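Local coordinates for cupin 2, conserved barrel domain protein (PDB 3ES1) that is of unknown function but has a cupin-like beta-barrel fold and pairs with a second copy of itself, at residues T35-I40 against V83-P88; H135-T140 against I147-I152. All coordinates share one frame; numbering follows the deposited sequence.

Contact 1 (T35-I40 against V83-P88)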
ATOM      1  N   THR A  35     -17.735  -2.051   0.924  1.00 19.84           N
ATOM      2  CA  THR A  35     -17.923  -1.908   2.373  1.00 19.39           C
ATOM      3  C   THR A  35     -17.533  -0.507   2.893  1.00 20.00           C
ATOM      4  O   THR A  35     -16.490   0.014   2.536  1.00 18.55           O
ATOM      5  CB  THR A  35     -17.034  -2.937   3.117  1.00 19.86           C
ATOM      6  OG1 THR A  35     -17.340  -4.241   2.618  1.00 22.40           O
ATOM      7  CG2 THR A  35     -17.326  -2.962   4.605  1.00 19.53           C
ATOM      8  N   PRO A  36     -18.379   0.107   3.742  1.00 19.61           N
ATOM      9  CA  PRO A  36     -18.056   1.421   4.294  1.00 19.44           C
ATOM     10  C   PRO A  36     -16.973   1.396   5.347  1.00 18.97           C
ATOM     11  O   PRO A  36     -16.818   0.418   6.051  1.00 17.60           O
ATOM     12  CB  PRO A  36     -19.391   1.857   4.920  1.00 20.57           C
ATOM     13  CG  PRO A  36     -20.024   0.557   5.351  1.00 18.58           C
ATOM     14  CD  PRO A  36     -19.699  -0.374   4.205  1.00 20.32           C
ATOM     15  N   THR A  37     -16.237   2.501   5.456  1.00 18.88           N
ATOM     16  CA  THR A  37     -15.459   2.755   6.669  1.00 18.75           C
ATOM     17  C   THR A  37     -16.470   3.127   7.777  1.00 17.41           C
ATOM     18  O   THR A  37     -17.507   3.730   7.542  1.00 18.31           O
ATOM     19  CB  THR A  37     -14.330   3.838   6.509  1.00 17.18           C
ATOM     20  OG1 THR A  37     -14.903   5.160   6.387  1.00 18.66           O
ATOM     21  CG2 THR A  37     -13.344   3.512   5.323  1.00 18.22           C
ATOM     22  N   ARG A  38     -16.154   2.687   8.982  1.00 18.39           N
ATOM     23  CA  ARG A  38     -16.999   2.904  10.161  1.00 18.40           C
ATOM     24  C   ARG A  38     -16.282   3.639  11.294  1.00 18.08           C
ATOM     25  O   ARG A  38     -15.063   3.515  11.536  1.00 17.87           O
ATOM     26  CB  ARG A  38     -17.543   1.563  10.658  1.00 18.98           C
ATOM     27  CG  ARG A  38     -18.358   0.758   9.597  1.00 20.89           C
ATOM     28  CD  ARG A  38     -19.497   1.572   9.073  1.00 24.08           C
ATOM     29  NE  ARG A  38     -20.483   1.818  10.102  1.00 24.18           N
ATOM     30  CZ  ARG A  38     -21.434   0.955  10.419  1.00 25.36           C
ATOM     31  NH1 ARG A  38     -21.470  -0.208   9.780  1.00 24.40           N
ATOM     32  NH2 ARG A  38     -22.318   1.244  11.372  1.00 20.62           N
HETATM   33  N   MSE A  39     -17.088   4.406  12.007  1.00 18.28           N
HETATM   34  CA  MSE A  39     -16.631   5.285  13.090  1.00 18.77           C
HETATM   35  C   MSE A  39     -15.999   4.507  14.227  1.00 18.25           C
HETATM   36  O   MSE A  39     -16.473   3.456  14.642  1.00 19.43           O
HETATM   37  CB  MSE A  39     -17.794   6.139  13.642  1.00 18.82           C
HETATM   38  CG  MSE A  39     -17.324   7.389  14.324  1.00 22.49           C
HETATM   39 SE   MSE A  39     -16.617   8.757  13.123  0.75 20.67          SE
HETATM   40  CE  MSE A  39     -18.260   9.473  12.391  1.00 22.49           C
ATOM     41  N   ILE A  40     -14.879   5.019  14.703  1.00 18.28           N
ATOM     42  CA  ILE A  40     -14.266   4.497  15.945  1.00 18.51           C
ATOM     43  C   ILE A  40     -14.899   5.246  17.150  1.00 18.34           C
ATOM     44  O   ILE A  40     -15.490   6.340  16.981  1.00 17.98           O
ATOM     45  CB  ILE A  40     -12.720   4.632  15.972  1.00 18.34           C
ATOM     46  CG1 ILE A  40     -12.294   6.117  16.021  1.00 19.14           C
ATOM     47  CG2 ILE A  40     -12.042   3.862  14.801  1.00 18.05           C
ATOM     48  CD1 ILE A  40     -10.843   6.276  15.856  1.00 18.55           C
ATOM     49  N   VAL A  83      -7.916   1.204   5.537  1.00 16.72           N
ATOM     50  CA  VAL A  83      -8.300   2.530   5.119  1.00 16.46           C
ATOM     51  C   VAL A  83      -8.781   3.349   6.339  1.00 16.00           C
ATOM     52  O   VAL A  83      -9.643   2.910   7.122  1.00 15.69           O
ATOM     53  CB  VAL A  83      -9.390   2.477   4.009  1.00 15.99           C
ATOM     54  CG1 VAL A  83      -9.856   3.888   3.650  1.00 15.89           C
ATOM     55  CG2 VAL A  83      -8.932   1.694   2.786  1.00 17.20           C
ATOM     56  N   VAL A  84      -8.179   4.512   6.498  1.00 15.18           N
ATOM     57  CA  VAL A  84      -8.503   5.442   7.635  1.00 16.71           C
ATOM     58  C   VAL A  84      -8.963   6.783   7.088  1.00 16.47           C
ATOM     59  O   VAL A  84      -8.271   7.438   6.293  1.00 17.98           O
ATOM     60  CB  VAL A  84      -7.324   5.633   8.655  1.00 16.14           C
ATOM     61  CG1 VAL A  84      -7.720   6.556   9.815  1.00 16.44           C
ATOM     62  CG2 VAL A  84      -6.901   4.276   9.228  1.00 16.73           C
ATOM     63  N   ASP A  85     -10.165   7.164   7.507  1.00 16.63           N
ATOM     64  CA  ASP A  85     -10.736   8.482   7.156  1.00 16.50           C
ATOM     65  C   ASP A  85     -10.644   9.362   8.365  1.00 16.07           C
ATOM     66  O   ASP A  85     -11.367   9.177   9.346  1.00 14.42           O
ATOM     67  CB  ASP A  85     -12.195   8.381   6.745  1.00 17.06           C
ATOM     68  CG  ASP A  85     -12.419   7.513   5.509  1.00 16.31           C
ATOM     69  OD1 ASP A  85     -11.454   7.149   4.798  1.00 17.63           O
ATOM     70  OD2 ASP A  85     -13.599   7.234   5.218  1.00 16.60           O
HETATM   71  N   MSE A  86      -9.732  10.322   8.272  0.50 16.45           N
HETATM   72  CA  MSE A  86      -9.507  11.322   9.322  0.50 16.09           C
HETATM   73  C   MSE A  86     -10.558  12.408   9.139  0.50 17.07           C
HETATM   74  O   MSE A  86     -10.705  12.979   8.054  0.50 15.78           O
HETATM   75  CB  MSE A  86      -8.101  11.938   9.244  0.50 16.36           C
HETATM   76  CG  MSE A  86      -6.906  10.992   9.509  0.50 15.70           C
HETATM   77 SE   MSE A  86      -6.997  10.019  11.184  0.38 13.32          SE
HETATM   78  CE  MSE A  86      -6.480  11.322  12.498  0.50 14.59           C
ATOM     79  N   LEU A  87     -11.307  12.665  10.201  1.00 17.06           N
ATOM     80  CA  LEU A  87     -12.416  13.642  10.138  1.00 18.80           C
ATOM     81  C   LEU A  87     -11.929  15.078  10.314  1.00 18.85           C
ATOM     82  O   LEU A  87     -10.865  15.310  10.899  1.00 19.86           O
ATOM     83  CB  LEU A  87     -13.530  13.293  11.147  1.00 18.09           C
ATOM     84  CG  LEU A  87     -14.617  12.260  10.732  1.00 21.95           C
ATOM     85  CD1 LEU A  87     -14.119  11.057  10.077  1.00 21.33           C
ATOM     86  CD2 LEU A  87     -15.461  11.837  11.878  1.00 20.94           C
ATOM     87  N   PRO A  88     -12.679  16.053   9.761  1.00 19.89           N
ATOM     88  CA  PRO A  88     -12.181  17.441   9.807  1.00 20.22           C
ATOM     89  C   PRO A  88     -12.005  17.943  11.234  1.00 20.55           C
ATOM     90  O   PRO A  88     -12.852  17.708  12.074  1.00 20.88           O
ATOM     91  CB  PRO A  88     -13.265  18.247   9.069  1.00 20.42           C
ATOM     92  CG  PRO A  88     -14.287  17.353   8.693  1.00 20.70           C
ATOM     93  CD  PRO A  88     -13.881  15.931   8.934  1.00 19.75           C
TER
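Thr37 meets Asp85 and Val83 through all three of its side-chain atoms beyond CA. CB lies 3.7 Å from Asp85 OD2. From there OG1 donates a hydrogen bond to Asp85 OD2 at 2.7 Å, while CG2 touches both partners, 3.9 Å from Val83 CG1 and also against the carboxylate. A chi1 of 72° sets OG1 between the backbone N and the carbonyl carbon, pointing it at OD2, and leaves CG2 beside the N, between acid and valine. The hydroxyl comes to OD2 from above the carboxylate plane, 57° out of it. Ser9 OG also bonds OD2, and the other oxygen, OD1, forms a salt bridge with Arg146, so the buried carboxylate is held at both oxygens and probably stays ionised.

In the antiparallel sheet of this cupin fold, strands 27-39 and 79-86 are separated by strand 45-53. The contact therefore spans a neighbouring strand by side chains alone, with 7.3 Å between Thr37 CA and Val83 CA. Thr37 OG1 and Ser46 OG, on the intervening strand, are also hydrogen-bonded.

Nearer the strand ends, selenomethionine Met39 meets Leu87. Its chain bends at chi2 and chi3, and SE approaches Leu87 CD2 at 3.5 Å, with CE 3.7 Å from that same methyl.

Contact 2 (H135-T140 against I147-I152); sequences HLWRNT and IAFILI
Trp137 and Ile147 have the nearest CA atoms of the two segments, yet these stand 10.2 Å apart, and no hydrogen bond joins strand 136-138 to segment 147-152 of strand 145-153; side chains alone bridge the gap. The strands belong to different sheets, 136-138 pairing with 110-113 and 145-153 lying between 79-86 and 99-107, so the contact joins two sheets of the cupin barrel.

Trp137 and Phe149 reach inward from opposite directions. Phe149 CZ sits over one face of the indole, 3.4 Å above its plane and offset toward the rim, lying 3.5 Å from Trp137 CE2. Its neighbour Phe149 CE1 approaches Trp137 CZ2 at 3.4 Å, and seen from the phenyl ring that CZ2 lies at the edge, near the ring plane. The planes are inclined at 50°, with 5.0 Å between the centroids of the phenyl and the five-membered ring, an oblique pairing of aromatic rings. Further along the indole, Ile147 CD1 approaches Trp137 CE3 obliquely at 4.3 Å, while Ile147 CG2 lies over one face of the Phe149 ring, near the rim, a contact within the same strand.

Beyond these residues, Met86 and Ile110 also pack on Trp137. All three residues that touch are buried and meet through carbon, apart from the indole NE1 near Phe149 CZ, which implies cohesion by dispersion and exclusion of water, with no hydrogen bond across the interface.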
ATOM      1  N   HIS A 135       4.597   9.476  15.662  1.00 18.30           N
ATOM      2  CA  HIS A 135       3.781  10.413  14.835  1.00 19.02           C
ATOM      3  C   HIS A 135       2.308  10.490  15.226  1.00 18.88           C
ATOM      4  O   HIS A 135       1.746   9.593  15.873  1.00 18.83           O
ATOM      5  CB  HIS A 135       3.815   9.974  13.356  1.00 19.42           C
ATOM      6  CG  HIS A 135       3.108   8.674  13.136  1.00 18.98           C
ATOM      7  ND1 HIS A 135       3.677   7.468  13.491  1.00 19.36           N
ATOM      8  CD2 HIS A 135       1.824   8.401  12.786  1.00 20.14           C
ATOM      9  CE1 HIS A 135       2.811   6.494  13.251  1.00 22.64           C
ATOM     10  NE2 HIS A 135       1.672   7.036  12.853  1.00 19.01           N
ATOM     11  N   LEU A 136       1.660  11.544  14.738  1.00 19.78           N
ATOM     12  CA  LEU A 136       0.186  11.617  14.698  1.00 18.52           C
ATOM     13  C   LEU A 136      -0.253  12.184  13.345  1.00 18.03           C
ATOM     14  O   LEU A 136       0.523  12.835  12.628  1.00 16.52           O
ATOM     15  CB  LEU A 136      -0.370  12.481  15.877  1.00 19.85           C
ATOM     16  CG  LEU A 136      -0.099  13.995  15.968  1.00 19.94           C
ATOM     17  CD1 LEU A 136      -0.982  14.816  14.970  1.00 16.92           C
ATOM     18  CD2 LEU A 136      -0.322  14.489  17.371  1.00 19.93           C
ATOM     19  N   TRP A 137      -1.496  11.919  13.009  1.00 16.40           N
ATOM     20  CA  TRP A 137      -2.150  12.485  11.822  1.00 16.44           C
ATOM     21  C   TRP A 137      -3.228  13.495  12.251  1.00 17.76           C
ATOM     22  O   TRP A 137      -4.040  13.200  13.116  1.00 16.40           O
ATOM     23  CB  TRP A 137      -2.811  11.393  10.975  1.00 16.85           C
ATOM     24  CG  TRP A 137      -1.896  10.294  10.564  1.00 14.81           C
ATOM     25  CD1 TRP A 137      -1.738   9.105  11.194  1.00 15.50           C
ATOM     26  CD2 TRP A 137      -0.939  10.310   9.495  1.00 17.29           C
ATOM     27  NE1 TRP A 137      -0.773   8.342  10.580  1.00 13.99           N
ATOM     28  CE2 TRP A 137      -0.250   9.056   9.539  1.00 18.69           C
ATOM     29  CE3 TRP A 137      -0.583  11.244   8.519  1.00 18.82           C
ATOM     30  CZ2 TRP A 137       0.726   8.713   8.630  1.00 19.00           C
ATOM     31  CZ3 TRP A 137       0.385  10.894   7.613  1.00 15.10           C
ATOM     32  CH2 TRP A 137       1.034   9.638   7.674  1.00 16.14           C
ATOM     33  N   ARG A 138      -3.205  14.654  11.623  1.00 18.31           N
ATOM     34  CA  ARG A 138      -4.136  15.761  11.923  1.00 18.70           C
ATOM     35  C   ARG A 138      -4.759  16.317  10.670  1.00 18.85           C
ATOM     36  O   ARG A 138      -4.074  16.646   9.724  1.00 18.35           O
ATOM     37  CB  ARG A 138      -3.437  16.896  12.706  1.00 18.81           C
ATOM     38  CG  ARG A 138      -4.386  18.044  13.127  1.00 18.02           C
ATOM     39  CD  ARG A 138      -3.648  19.141  13.871  1.00 20.53           C
ATOM     40  NE  ARG A 138      -3.121  18.653  15.143  1.00 20.10           N
ATOM     41  CZ  ARG A 138      -1.838  18.472  15.403  1.00 18.99           C
ATOM     42  NH1 ARG A 138      -0.925  18.755  14.495  1.00 20.45           N
ATOM     43  NH2 ARG A 138      -1.482  18.039  16.596  1.00 19.26           N
ATOM     44  N   ASN A 139      -6.091  16.357  10.668  1.00 18.84           N
ATOM     45  CA  ASN A 139      -6.863  16.970   9.585  1.00 19.22           C
ATOM     46  C   ASN A 139      -7.237  18.368   9.995  1.00 19.01           C
ATOM     47  O   ASN A 139      -8.075  18.558  10.870  1.00 17.75           O
ATOM     48  CB  ASN A 139      -8.125  16.166   9.293  1.00 19.45           C
ATOM     49  CG  ASN A 139      -8.853  16.614   8.047  1.00 18.12           C
ATOM     50  OD1 ASN A 139      -8.669  17.718   7.543  1.00 18.60           O
ATOM     51  ND2 ASN A 139      -9.690  15.736   7.530  1.00 17.96           N
ATOM     52  N   THR A 140      -6.567  19.339   9.379  1.00 19.46           N
ATOM     53  CA  THR A 140      -6.747  20.737   9.733  1.00 19.73           C
ATOM     54  C   THR A 140      -7.646  21.394   8.674  1.00 19.39           C
ATOM     55  O   THR A 140      -7.808  22.609   8.638  1.00 20.51           O
ATOM     56  CB  THR A 140      -5.393  21.455   9.782  1.00 19.43           C
ATOM     57  OG1 THR A 140      -4.863  21.461   8.466  1.00 19.43           O
ATOM     58  CG2 THR A 140      -4.430  20.741  10.713  1.00 19.46           C
ATOM     59  N   ILE A 147      -6.918   7.962   3.814  1.00 17.41           N
ATOM     60  CA  ILE A 147      -5.573   7.436   3.620  1.00 17.48           C
ATOM     61  C   ILE A 147      -5.590   5.908   3.666  1.00 18.21           C
ATOM     62  O   ILE A 147      -6.220   5.307   4.507  1.00 15.46           O
ATOM     63  CB  ILE A 147      -4.549   7.979   4.703  1.00 18.05           C
ATOM     64  CG1 ILE A 147      -4.585   9.513   4.800  1.00 19.00           C
ATOM     65  CG2 ILE A 147      -3.113   7.519   4.360  1.00 17.98           C
ATOM     66  CD1 ILE A 147      -3.846  10.117   6.024  1.00 19.37           C
ATOM     67  N   ALA A 148      -4.931   5.309   2.687  1.00 17.93           N
ATOM     68  CA  ALA A 148      -4.682   3.851   2.694  1.00 18.31           C
ATOM     69  C   ALA A 148      -3.331   3.622   3.334  1.00 17.60           C
ATOM     70  O   ALA A 148      -2.298   4.195   2.890  1.00 17.82           O
ATOM     71  CB  ALA A 148      -4.676   3.285   1.236  1.00 18.02           C
ATOM     72  N   PHE A 149      -3.332   2.775   4.354  1.00 16.72           N
ATOM     73  CA  PHE A 149      -2.124   2.436   5.083  1.00 17.29           C
ATOM     74  C   PHE A 149      -1.785   0.963   4.963  1.00 17.69           C
ATOM     75  O   PHE A 149      -2.603   0.076   5.238  1.00 18.46           O
ATOM     76  CB  PHE A 149      -2.269   2.734   6.581  1.00 17.62           C
ATOM     77  CG  PHE A 149      -2.261   4.177   6.930  1.00 18.31           C
ATOM     78  CD1 PHE A 149      -1.108   4.927   6.817  1.00 17.80           C
ATOM     79  CD2 PHE A 149      -3.400   4.785   7.400  1.00 18.32           C
ATOM     80  CE1 PHE A 149      -1.101   6.283   7.155  1.00 18.89           C
ATOM     81  CE2 PHE A 149      -3.393   6.152   7.770  1.00 20.48           C
ATOM     82  CZ  PHE A 149      -2.259   6.893   7.644  1.00 19.37           C
ATOM     83  N   ILE A 150      -0.531   0.727   4.606  1.00 17.37           N
ATOM     84  CA  ILE A 150       0.063  -0.597   4.615  1.00 16.97           C
ATOM     85  C   ILE A 150       1.196  -0.678   5.644  1.00 17.75           C
ATOM     86  O   ILE A 150       2.206  -0.003   5.533  1.00 18.11           O
ATOM     87  CB  ILE A 150       0.600  -1.003   3.225  1.00 15.48           C
ATOM     88  CG1 ILE A 150      -0.501  -0.968   2.145  1.00 15.29           C
ATOM     89  CG2 ILE A 150       1.202  -2.439   3.262  1.00 15.75           C
ATOM     90  CD1 ILE A 150      -0.854   0.420   1.554  1.00 15.64           C
ATOM     91  N   LEU A 151       1.023  -1.545   6.632  1.00 17.82           N
ATOM     92  CA  LEU A 151       1.972  -1.644   7.721  1.00 17.78           C
ATOM     93  C   LEU A 151       2.678  -2.981   7.647  1.00 18.62           C
ATOM     94  O   LEU A 151       2.058  -4.022   7.615  1.00 18.96           O
ATOM     95  CB  LEU A 151       1.283  -1.432   9.109  1.00 17.39           C
ATOM     96  CG  LEU A 151       0.490  -0.113   9.306  1.00 18.35           C
ATOM     97  CD1 LEU A 151      -0.999  -0.232   8.858  1.00 16.71           C
ATOM     98  CD2 LEU A 151       0.558   0.388  10.763  1.00 18.57           C
ATOM     99  N   ILE A 152       4.002  -2.924   7.638  1.00 19.58           N
ATOM    100  CA  ILE A 152       4.827  -4.116   7.491  1.00 18.63           C
ATOM    101  C   ILE A 152       5.779  -4.227   8.679  1.00 19.48           C
ATOM    102  O   ILE A 152       6.498  -3.290   9.013  1.00 18.57           O
ATOM    103  CB  ILE A 152       5.645  -4.076   6.164  1.00 19.14           C
ATOM    104  CG1 ILE A 152       4.737  -4.051   4.927  1.00 19.16           C
ATOM    105  CG2 ILE A 152       6.600  -5.290   6.060  1.00 17.81           C
ATOM    106  CD1 ILE A 152       5.445  -3.593   3.647  1.00 21.05           C
TER

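How the contacts relate
After strand 14-21 the chain runs along strand 27-39, then through strand 45-53 to strand 79-86, where contact 1 closes a loop of 42 intervening residues. Contact 2 opens only later, at 135-140, and closes after six residues at 147-152, so the two are in series and neither nest nor cross. Their centres are 12 Å apart, but they touch: Val84 O lies 2.9 Å from Ile147 N, a probable hydrogen bond between adjacent strands 79-86 and 145-153, and Met86 O probably accepts another from Asn139 ND2. Contact 1 links strands within the large sheet; contact 2 ties that sheet to the three-stranded one.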